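Long-range contacts in dimethyladenosine transferase, putative (Plasmodium falciparum, PDB 2H1R), which probably transfers methyl groups from S-adenosyl-L-methionine to adenine bases of ribosomal RNA, as members of its dimethyladenosine transferase family do: residues A[56-61]-A[82-87]; A[140-145]-A[188-193]; A[262-267]-A[287-292]. All coordinates share one frame; numbering follows the deposited sequence.

How the contacts relate
The three contacts follow one another along the chain, each closing before the next opens. Contacts 1 and 2 belong to the Rossmann-like methyltransferase domain, built on a seven-stranded sheet of order 3-2-1-4-5-7-6. Contact 1 pairs helix 57-60 with helix 74-86 near the 92-93 edge of that sheet. Contact 2 joins the neighbouring antiparallel strands 135-141 and 189-196 toward its other edge. Their centres are about 26 Å apart, and their nearest atoms about 9 Å. Contact 3 joins helices 256-266 and 279-291 in the C-terminal helical part. Its centre lies about 37 Å from that of contact 2 and about 54 Å from that of contact 1, so the contacts sample both parts of an elongated molecule.

Contact 1: A[56-61]-A[82-87]; sequences LTVKLL and KRCLYE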
loop_
_atom_site.group_PDB
_atom_site.type_symbol
_atom_site.label_atom_id
_atom_site.label_comp_id
_atom_site.label_asym_id
_atom_site.label_seq_id
_atom_site.Cartn_x
_atom_site.Cartn_y
_atom_site.Cartn_z
ATOM N N LEU A 56 15.961 3.260 -17.613
ATOM C CA LEU A 56 14.564 3.751 -17.558
ATOM C C LEU A 56 14.464 5.299 -17.491
ATOM O O LEU A 56 13.587 5.910 -18.128
ATOM C CB LEU A 56 13.809 3.130 -16.377
ATOM C CG LEU A 56 12.335 3.554 -16.260
ATOM C CD1 LEU A 56 11.511 3.063 -17.435
ATOM C CD2 LEU A 56 11.719 3.102 -14.916
ATOM N N THR A 57 15.368 5.920 -16.752
ATOM C CA THR A 57 15.419 7.395 -16.652
ATOM C C THR A 57 15.372 8.094 -18.010
ATOM O O THR A 57 14.562 9.016 -18.224
ATOM C CB THR A 57 16.673 7.868 -15.907
ATOM O OG1 THR A 57 16.809 7.126 -14.700
ATOM C CG2 THR A 57 16.553 9.367 -15.526
ATOM N N VAL A 58 16.220 7.652 -18.931
ATOM C CA VAL A 58 16.318 8.294 -20.232
ATOM C C VAL A 58 15.031 8.136 -21.050
ATOM O O VAL A 58 14.764 8.922 -21.968
ATOM C CB VAL A 58 17.591 7.841 -21.013
ATOM C CG1 VAL A 58 18.866 8.179 -20.201
ATOM C CG2 VAL A 58 17.555 6.347 -21.389
ATOM N N LYS A 59 14.212 7.139 -20.694
ATOM C CA LYS A 59 12.961 6.912 -21.404
ATOM C C LYS A 59 11.836 7.727 -20.801
ATOM O O LYS A 59 10.840 8.030 -21.500
ATOM C CB LYS A 59 12.569 5.421 -21.399
ATOM C CG LYS A 59 13.458 4.521 -22.254
ATOM C CD LYS A 59 13.146 3.047 -21.998
ATOM C CE LYS A 59 11.803 2.605 -22.582
ATOM N NZ LYS A 59 11.875 2.563 -24.072
ATOM N N LEU A 60 11.967 8.035 -19.509
ATOM C CA LEU A 60 10.989 8.867 -18.763
ATOM C C LEU A 60 11.060 10.370 -19.088
ATOM O O LEU A 60 10.046 11.035 -19.214
ATOM C CB LEU A 60 11.184 8.696 -17.243
ATOM C CG LEU A 60 10.875 7.307 -16.632
ATOM C CD1 LEU A 60 11.424 7.284 -15.222
ATOM C CD2 LEU A 60 9.389 7.019 -16.641
ATOM N N LEU A 61 12.272 10.872 -19.185
ATOM C CA LEU A 61 12.554 12.313 -19.359
ATOM C C LEU A 61 11.864 13.052 -20.557
ATOM O O LEU A 61 11.371 14.171 -20.391
ATOM C CB LEU A 61 14.069 12.520 -19.357
ATOM C CG LEU A 61 14.796 12.375 -18.009
ATOM C CD1 LEU A 61 16.261 12.186 -18.197
ATOM C CD2 LEU A 61 14.515 13.607 -17.140
ATOM N N LYS A 82 25.222 12.640 -15.920
ATOM C CA LYS A 82 26.034 12.860 -17.135
ATOM C C LYS A 82 25.382 12.301 -18.379
ATOM O O LYS A 82 25.376 12.949 -19.442
ATOM C CB LYS A 82 27.428 12.245 -16.990
ATOM C CG LYS A 82 28.333 13.074 -16.099
ATOM C CD LYS A 82 29.610 12.322 -15.730
ATOM C CE LYS A 82 30.360 13.086 -14.647
ATOM N NZ LYS A 82 31.391 12.211 -14.002
ATOM N N ARG A 83 24.844 11.095 -18.253
ATOM C CA ARG A 83 24.189 10.431 -19.361
ATOM C C ARG A 83 23.000 11.229 -19.886
ATOM O O ARG A 83 22.867 11.437 -21.091
ATOM C CB ARG A 83 23.708 9.047 -18.935
ATOM C CG ARG A 83 23.050 8.300 -20.057
ATOM C CD ARG A 83 22.460 7.009 -19.591
ATOM N NE ARG A 83 21.832 6.352 -20.723
ATOM C CZ ARG A 83 21.338 5.134 -20.685
ATOM N NH1 ARG A 83 21.400 4.428 -19.565
ATOM N NH2 ARG A 83 20.774 4.635 -21.780
ATOM N N CYS A 84 22.132 11.650 -18.976
ATOM C CA CYS A 84 20.914 12.368 -19.362
ATOM C C CYS A 84 21.248 13.731 -20.013
ATOM O O CYS A 84 20.682 14.074 -21.048
ATOM C CB CYS A 84 19.994 12.499 -18.153
ATOM S SG CYS A 84 19.363 10.835 -17.593
ATOM N N LEU A 85 22.177 14.468 -19.411
ATOM C CA LEU A 85 22.679 15.730 -19.973
ATOM C C LEU A 85 23.185 15.509 -21.389
ATOM O O LEU A 85 22.776 16.208 -22.318
ATOM C CB LEU A 85 23.790 16.313 -19.093
ATOM C CG LEU A 85 23.382 17.007 -17.785
ATOM C CD1 LEU A 85 24.570 17.250 -16.871
ATOM C CD2 LEU A 85 22.664 18.338 -18.086
ATOM N N TYR A 86 24.037 14.493 -21.553
ATOM C CA TYR A 86 24.591 14.108 -22.857
ATOM C C TYR A 86 23.550 13.850 -23.928
ATOM O O TYR A 86 23.762 14.181 -25.124
ATOM C CB TYR A 86 25.475 12.859 -22.724
ATOM C CG TYR A 86 26.194 12.505 -24.007
ATOM C CD1 TYR A 86 27.354 13.184 -24.374
ATOM C CD2 TYR A 86 25.704 11.515 -24.861
ATOM C CE1 TYR A 86 28.021 12.880 -25.568
ATOM C CE2 TYR A 86 26.365 11.194 -26.056
ATOM C CZ TYR A 86 27.529 11.885 -26.396
ATOM O OH TYR A 86 28.213 11.586 -27.565
ATOM N N GLU A 87 22.446 13.218 -23.538
ATOM C CA GLU A 87 21.398 12.928 -24.504
ATOM C C GLU A 87 20.451 14.114 -24.714
ATOM O O GLU A 87 19.497 14.009 -25.472
ATOM C CB GLU A 87 20.632 11.650 -24.128
ATOM C CG GLU A 87 21.556 10.426 -24.040
ATOM C CD GLU A 87 20.849 9.149 -23.615
ATOM O OE1 GLU A 87 19.613 9.049 -23.819
ATOM O OE2 GLU A 87 21.550 8.227 -23.101
#
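Val58 meets Arg83, Cys84 and Glu87, and its side chain is the centre of the contact. Its CG1 lies over one face of the Arg83 guanidinium, 3.5 Å from NE. Its CG2 reaches the outer end of the same group, 3.7 Å from Arg83 NH2. The two side chains cross at about a right angle. Arg83 CG is anti to the backbone N (chi1 -179°) and the chain is extended as far as NE, which carries the flat group out across Val58. Glu87, four residues on, fixes that group. Arg83 NE donates to Glu87 OE2 over 3.0 Å in a nearly straight salt bridge (168°). OE2 lies in the guanidinium plane and is met on its syn side, with NE tilted out of the carboxylate plane. Asn55 OD1 and Thr53 O take Arg83 NH1, so NE and NH1 are both held, which fixes the rotation of the group. Helix 57-60 follows the first strand of the Rossmann-like methyltransferase fold, and helix 74-86 follows the second. Thr57 has its side chain about 8 Å from that of Asp71, predicted to bind S-adenosyl-L-methionine. Cys84 is the second main partner, and it is buried. Its SG is 3.4 Å from Leu61 CD1 and 3.8 Å from Val58 CG1. Thr57 CG2 comes to the same sulfur at 3.8 Å, while Thr57 OG1 bonds to Glu48. The thiol is thus touched by methyl groups of Thr57, Val58 and Leu61. Leu92 of strand 92-93 touches Thr57, Leu61 and Cys84. Glu87 OE1 approaches Val58 CB at 3.7 Å.

Contact 2: A[140-145]-A[188-193]; sequences FQKEFA and DSVIVK
Ala145 CB is a small bump set against Val190, 3.6 Å from its CB. Val192 CG1 flanks the same methyl at 4.2 Å. Val190 CG2 packs instead against Lys142 CA and CG. A chi1 of 170° at Val190 divides its two methyls, CG1 going to Ala145 and CG2 to Lys142. Val192 CG2 fits at the edge of the Phe140 ring, near its plane, 3.9 Å from CE2. Phe144 CD2 sits over one face of that ring, near the rim. Phe140 and Val190 form an antiparallel hydrogen-bonded pair; Phe140 N to Val190 O and Val190 N to Phe140 O are both 2.9 Å. Numbered along the chain these are strands 5 and 7, neighbours in the methyltransferase sheet. Gln141 then takes the N-cap position, and helix 142-148 starts. Lys142 N gives a third bond, 2.8 Å, to Asp188 O, its donor tilted from the carbonyl plane. Gln141 NE2 holds Glu143 OE2 at 2.6 Å. One water joins Lys142 NZ to Asp188 OD2, and another joins Glu143 OE1 to Asp188 N. Asp188 also has a salt bridge to Arg178. The chemistry therefore changes from apolar at Val192 to hydrated and charged at Asp188, where the nearby cations probably favour an ionised carboxylate.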
loop_
_atom_site.group_PDB
_atom_site.type_symbol
_atom_site.label_atom_id
_atom_site.label_comp_id
_atom_site.label_asym_id
_atom_site.label_seq_id
_atom_site.Cartn_x
_atom_site.Cartn_y
_atom_site.Cartn_z
ATOM N N PHE A 140 8.299 -5.636 -7.642
ATOM C CA PHE A 140 8.537 -6.313 -6.362
ATOM C C PHE A 140 8.975 -7.751 -6.598
ATOM O O PHE A 140 8.602 -8.380 -7.582
ATOM C CB PHE A 140 7.250 -6.373 -5.505
ATOM C CG PHE A 140 6.724 -5.035 -5.033
ATOM C CD1 PHE A 140 7.286 -4.395 -3.930
ATOM C CD2 PHE A 140 5.602 -4.471 -5.631
ATOM C CE1 PHE A 140 6.794 -3.175 -3.472
ATOM C CE2 PHE A 140 5.081 -3.244 -5.180
ATOM C CZ PHE A 140 5.693 -2.589 -4.085
ATOM N N GLN A 141 9.715 -8.308 -5.650
ATOM C CA GLN A 141 9.944 -9.752 -5.642
ATOM C C GLN A 141 8.593 -10.489 -5.740
ATOM O O GLN A 141 7.597 -10.026 -5.168
ATOM C CB GLN A 141 10.734 -10.114 -4.383
ATOM C CG GLN A 141 11.600 -11.348 -4.509
ATOM C CD GLN A 141 12.462 -11.595 -3.273
ATOM O OE1 GLN A 141 13.373 -10.823 -2.971
ATOM N NE2 GLN A 141 12.200 -12.702 -2.578
ATOM N N LYS A 142 8.545 -11.605 -6.488
ATOM C CA LYS A 142 7.290 -12.264 -6.873
ATOM C C LYS A 142 6.334 -12.563 -5.713
ATOM O O LYS A 142 5.114 -12.411 -5.842
ATOM C CB LYS A 142 7.581 -13.582 -7.606
ATOM C CG LYS A 142 6.336 -14.350 -8.083
ATOM C CD LYS A 142 6.694 -15.719 -8.711
ATOM C CE LYS A 142 6.968 -16.803 -7.645
ATOM N NZ LYS A 142 7.465 -18.072 -8.288
ATOM N N GLU A 143 6.915 -13.006 -4.606
ATOM C CA GLU A 143 6.164 -13.514 -3.451
ATOM C C GLU A 143 5.369 -12.338 -2.837
ATOM O O GLU A 143 4.166 -12.476 -2.523
ATOM C CB GLU A 143 7.134 -14.132 -2.423
ATOM C CG GLU A 143 8.188 -15.201 -2.950
ATOM C CD GLU A 143 9.280 -14.685 -3.932
ATOM O OE1 GLU A 143 9.041 -14.686 -5.145
ATOM O OE2 GLU A 143 10.404 -14.330 -3.509
ATOM N N PHE A 144 6.026 -11.178 -2.735
ATOM C CA PHE A 144 5.374 -9.981 -2.191
ATOM C C PHE A 144 4.266 -9.493 -3.109
ATOM O O PHE A 144 3.173 -9.208 -2.661
ATOM C CB PHE A 144 6.384 -8.863 -1.911
ATOM C CG PHE A 144 5.773 -7.671 -1.223
ATOM C CD1 PHE A 144 5.671 -7.629 0.163
ATOM C CD2 PHE A 144 5.280 -6.601 -1.950
ATOM C CE1 PHE A 144 5.095 -6.529 0.802
ATOM C CE2 PHE A 144 4.706 -5.498 -1.302
ATOM C CZ PHE A 144 4.605 -5.470 0.066
ATOM N N ALA A 145 4.557 -9.387 -4.405
ATOM C CA ALA A 145 3.525 -9.041 -5.375
ATOM C C ALA A 145 2.337 -9.999 -5.369
ATOM O O ALA A 145 1.219 -9.549 -5.544
ATOM C CB ALA A 145 4.112 -8.915 -6.752
ATOM N N ASP A 188 12.547 -14.253 -8.724
ATOM C CA ASP A 188 11.836 -13.613 -9.823
ATOM C C ASP A 188 10.969 -12.481 -9.327
ATOM O O ASP A 188 10.683 -12.409 -8.133
ATOM C CB ASP A 188 10.994 -14.640 -10.539
ATOM C CG ASP A 188 11.831 -15.820 -11.008
ATOM O OD1 ASP A 188 12.713 -15.629 -11.879
ATOM O OD2 ASP A 188 11.625 -16.936 -10.474
ATOM N N SER A 189 10.558 -11.602 -10.245
ATOM C CA SER A 189 9.848 -10.366 -9.859
ATOM C C SER A 189 8.563 -10.182 -10.642
ATOM O O SER A 189 8.276 -10.926 -11.576
ATOM C CB SER A 189 10.741 -9.129 -10.030
ATOM O OG SER A 189 11.856 -9.117 -9.141
ATOM N N VAL A 190 7.784 -9.179 -10.243
ATOM C CA VAL A 190 6.502 -8.887 -10.848
ATOM C C VAL A 190 6.356 -7.365 -10.788
ATOM O O VAL A 190 6.725 -6.754 -9.794
ATOM C CB VAL A 190 5.329 -9.537 -10.062
ATOM C CG1 VAL A 190 3.946 -9.027 -10.568
ATOM C CG2 VAL A 190 5.386 -11.067 -10.167
ATOM N N ILE A 191 5.838 -6.789 -11.863
ATOM C CA ILE A 191 5.509 -5.369 -11.900
ATOM C C ILE A 191 4.018 -5.212 -11.763
ATOM O O ILE A 191 3.238 -5.863 -12.481
ATOM C CB ILE A 191 6.007 -4.702 -13.211
ATOM C CG1 ILE A 191 7.540 -4.874 -13.268
ATOM C CG2 ILE A 191 5.541 -3.204 -13.231
ATOM C CD1 ILE A 191 8.166 -4.625 -14.585
ATOM N N VAL A 192 3.631 -4.350 -10.833
ATOM C CA VAL A 192 2.217 -4.069 -10.553
ATOM C C VAL A 192 1.971 -2.575 -10.753
ATOM O O VAL A 192 2.934 -1.769 -10.698
ATOM C CB VAL A 192 1.790 -4.492 -9.110
ATOM C CG1 VAL A 192 1.951 -5.996 -8.907
ATOM C CG2 VAL A 192 2.577 -3.776 -8.066
ATOM N N LYS A 193 0.719 -2.232 -11.023
ATOM C CA LYS A 193 0.272 -0.845 -11.154
ATOM C C LYS A 193 -0.767 -0.548 -10.104
ATOM O O LYS A 193 -1.653 -1.374 -9.850
ATOM C CB LYS A 193 -0.328 -0.630 -12.549
ATOM C CG LYS A 193 -0.812 0.815 -12.839
ATOM C CD LYS A 193 -1.310 0.924 -14.307
ATOM C CE LYS A 193 -2.740 0.369 -14.459
ATOM N NZ LYS A 193 -3.290 0.351 -15.904
HETATM O O HOH W 1 10.188 -17.378 -8.406
HETATM O O HOH W 2 11.109 -15.994 -6.590
#

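Contact 3: A[262-267]-A[287-292]; sequences DVLEHL and LEFNKK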
loop_
_atom_site.group_PDB
_atom_site.type_symbol
_atom_site.label_atom_id
_atom_site.label_comp_id
_atom_site.label_asym_id
_atom_site.label_seq_id
_atom_site.Cartn_x
_atom_site.Cartn_y
_atom_site.Cartn_z
ATOM N N ASP A 262 -23.101 -7.027 19.426
ATOM C CA ASP A 262 -24.290 -6.573 18.694
ATOM C C ASP A 262 -23.963 -5.895 17.332
ATOM O O ASP A 262 -24.782 -5.881 16.410
ATOM C CB ASP A 262 -25.113 -5.605 19.563
ATOM C CG ASP A 262 -26.059 -6.314 20.542
ATOM O OD1 ASP A 262 -26.221 -7.568 20.491
ATOM O OD2 ASP A 262 -26.647 -5.583 21.388
ATOM N N VAL A 263 -22.770 -5.326 17.200
ATOM C CA VAL A 263 -22.362 -4.727 15.932
ATOM C C VAL A 263 -22.273 -5.836 14.863
ATOM O O VAL A 263 -22.783 -5.693 13.759
ATOM C CB VAL A 263 -21.009 -4.010 16.088
ATOM C CG1 VAL A 263 -20.453 -3.538 14.730
ATOM C CG2 VAL A 263 -21.104 -2.851 17.168
ATOM N N LEU A 264 -21.625 -6.943 15.228
ATOM C CA LEU A 264 -21.466 -8.112 14.338
ATOM C C LEU A 264 -22.836 -8.678 13.959
ATOM O O LEU A 264 -23.117 -8.954 12.795
ATOM C CB LEU A 264 -20.600 -9.192 15.025
ATOM C CG LEU A 264 -19.173 -8.846 15.473
ATOM C CD1 LEU A 264 -18.486 -10.097 15.991
ATOM C CD2 LEU A 264 -18.364 -8.286 14.365
ATOM N N GLU A 265 -23.681 -8.826 14.970
ATOM C CA GLU A 265 -25.040 -9.298 14.823
ATOM C C GLU A 265 -25.835 -8.427 13.860
ATOM O O GLU A 265 -26.452 -8.949 12.935
ATOM C CB GLU A 265 -25.694 -9.361 16.201
ATOM C CG GLU A 265 -26.939 -10.231 16.284
ATOM C CD GLU A 265 -27.269 -10.625 17.722
ATOM O OE1 GLU A 265 -26.346 -10.643 18.585
ATOM O OE2 GLU A 265 -28.454 -10.916 17.989
ATOM N N HIS A 266 -25.767 -7.107 14.044
ATOM C CA HIS A 266 -26.454 -6.152 13.181
ATOM C C HIS A 266 -26.033 -6.297 11.737
ATOM O O HIS A 266 -26.864 -6.217 10.844
ATOM C CB HIS A 266 -26.207 -4.713 13.631
ATOM C CG HIS A 266 -26.791 -3.684 12.704
ATOM N ND1 HIS A 266 -26.015 -2.859 11.915
ATOM C CD2 HIS A 266 -28.077 -3.355 12.438
ATOM C CE1 HIS A 266 -26.794 -2.061 11.208
ATOM N NE2 HIS A 266 -28.053 -2.342 11.509
ATOM N N LEU A 267 -24.741 -6.507 11.511
ATOM C CA LEU A 267 -24.191 -6.582 10.173
ATOM C C LEU A 267 -24.207 -8.009 9.626
ATOM O O LEU A 267 -23.754 -8.236 8.511
ATOM C CB LEU A 267 -22.769 -6.018 10.150
ATOM C CG LEU A 267 -22.571 -4.507 10.416
ATOM C CD1 LEU A 267 -21.100 -4.212 10.705
ATOM C CD2 LEU A 267 -23.009 -3.708 9.187
ATOM N N LEU A 287 -17.266 1.542 10.472
ATOM C CA LEU A 287 -18.330 2.579 10.550
ATOM C C LEU A 287 -19.311 2.294 11.694
ATOM O O LEU A 287 -19.616 3.184 12.493
ATOM C CB LEU A 287 -19.067 2.714 9.206
ATOM C CG LEU A 287 -20.184 3.771 9.100
ATOM C CD1 LEU A 287 -19.563 5.115 8.803
ATOM C CD2 LEU A 287 -21.157 3.445 7.950
ATOM N N GLU A 288 -19.780 1.046 11.783
ATOM C CA GLU A 288 -20.673 0.633 12.896
ATOM C C GLU A 288 -20.058 0.601 14.300
ATOM O O GLU A 288 -20.707 1.054 15.263
ATOM C CB GLU A 288 -21.411 -0.669 12.550
ATOM C CG GLU A 288 -22.185 -0.539 11.252
ATOM C CD GLU A 288 -23.451 0.326 11.343
ATOM O OE1 GLU A 288 -23.863 0.707 12.465
ATOM O OE2 GLU A 288 -24.042 0.599 10.271
ATOM N N PHE A 289 -18.820 0.105 14.446
ATOM C CA PHE A 289 -18.095 0.291 15.712
ATOM C C PHE A 289 -17.982 1.775 16.067
ATOM O O PHE A 289 -18.371 2.173 17.171
ATOM C CB PHE A 289 -16.703 -0.345 15.725
ATOM C CG PHE A 289 -16.724 -1.854 15.891
ATOM C CD1 PHE A 289 -16.161 -2.688 14.920
ATOM C CD2 PHE A 289 -17.268 -2.426 17.034
ATOM C CE1 PHE A 289 -16.169 -4.087 15.090
ATOM C CE2 PHE A 289 -17.271 -3.809 17.205
ATOM C CZ PHE A 289 -16.744 -4.642 16.207
ATOM N N ASN A 290 -17.501 2.595 15.128
ATOM C CA ASN A 290 -17.285 4.029 15.471
ATOM C C ASN A 290 -18.598 4.743 15.857
ATOM O O ASN A 290 -18.589 5.608 16.746
ATOM C CB ASN A 290 -16.608 4.774 14.331
ATOM C CG ASN A 290 -15.131 4.447 14.180
ATOM O OD1 ASN A 290 -14.530 4.879 13.208
ATOM N ND2 ASN A 290 -14.520 3.766 15.171
ATOM N N LYS A 291 -19.697 4.391 15.185
ATOM C CA LYS A 291 -21.041 4.936 15.480
ATOM C C LYS A 291 -21.433 4.691 16.942
ATOM O O LYS A 291 -22.102 5.536 17.591
ATOM C CB LYS A 291 -22.064 4.348 14.500
ATOM C CG LYS A 291 -23.343 5.066 14.319
ATOM C CD LYS A 291 -24.024 4.671 12.972
ATOM N N LYS A 292 -20.946 3.586 17.499
ATOM C CA LYS A 292 -21.164 3.267 18.928
ATOM C C LYS A 292 -20.164 3.866 19.868
ATOM O O LYS A 292 -20.214 3.607 21.074
ATOM C CB LYS A 292 -21.177 1.749 19.118
ATOM C CG LYS A 292 -22.489 1.150 18.703
ATOM C CD LYS A 292 -22.544 -0.362 18.932
ATOM C CE LYS A 292 -24.005 -0.801 19.196
ATOM N NZ LYS A 292 -24.138 -2.231 19.590
HETATM O O HOH W 3 -26.445 -2.891 21.363
#
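Helices 262-266 and 287-291 run roughly antiparallel, at 136°, their axes 10.0 Å apart at closest approach. Val263 points between them. Its CG1 sits over the centre of the Phe289 ring in a CH-pi contact, 4.0 Å from the centroid and 8° off the ring normal. The same CG1 rests on Glu288 CB at 3.7 Å. Val263 CG2 meets Lys292 CD at 3.4 Å, tighter than usual for two carbons. With chi1 of Val263 at 172°, CG1 goes to the ring and CG2 to the lysine chain. Phe227 and Phe296 also meet the Phe289 ring. Leu267 CD1 and CD2 both touch Glu288 CG. The Glu288 chain bends at chi2, and its OE2 lies at the edge of the His266 ring, 3.9 Å from CE1. These helices belong to the C-terminal helical part, away from the predicted cofactor site. Lys292 NZ bonds to Tyr259 O and makes a cation-pi contact with the Tyr259 ring. A water accepts from Lys292 NZ and donates to Asp262 OD2 at 2.7 Å. Between the segments the hold is thus mainly apolar, and Asp262 and Lys292 are linked through a bridging water, their charged atoms too far apart for a salt bridge.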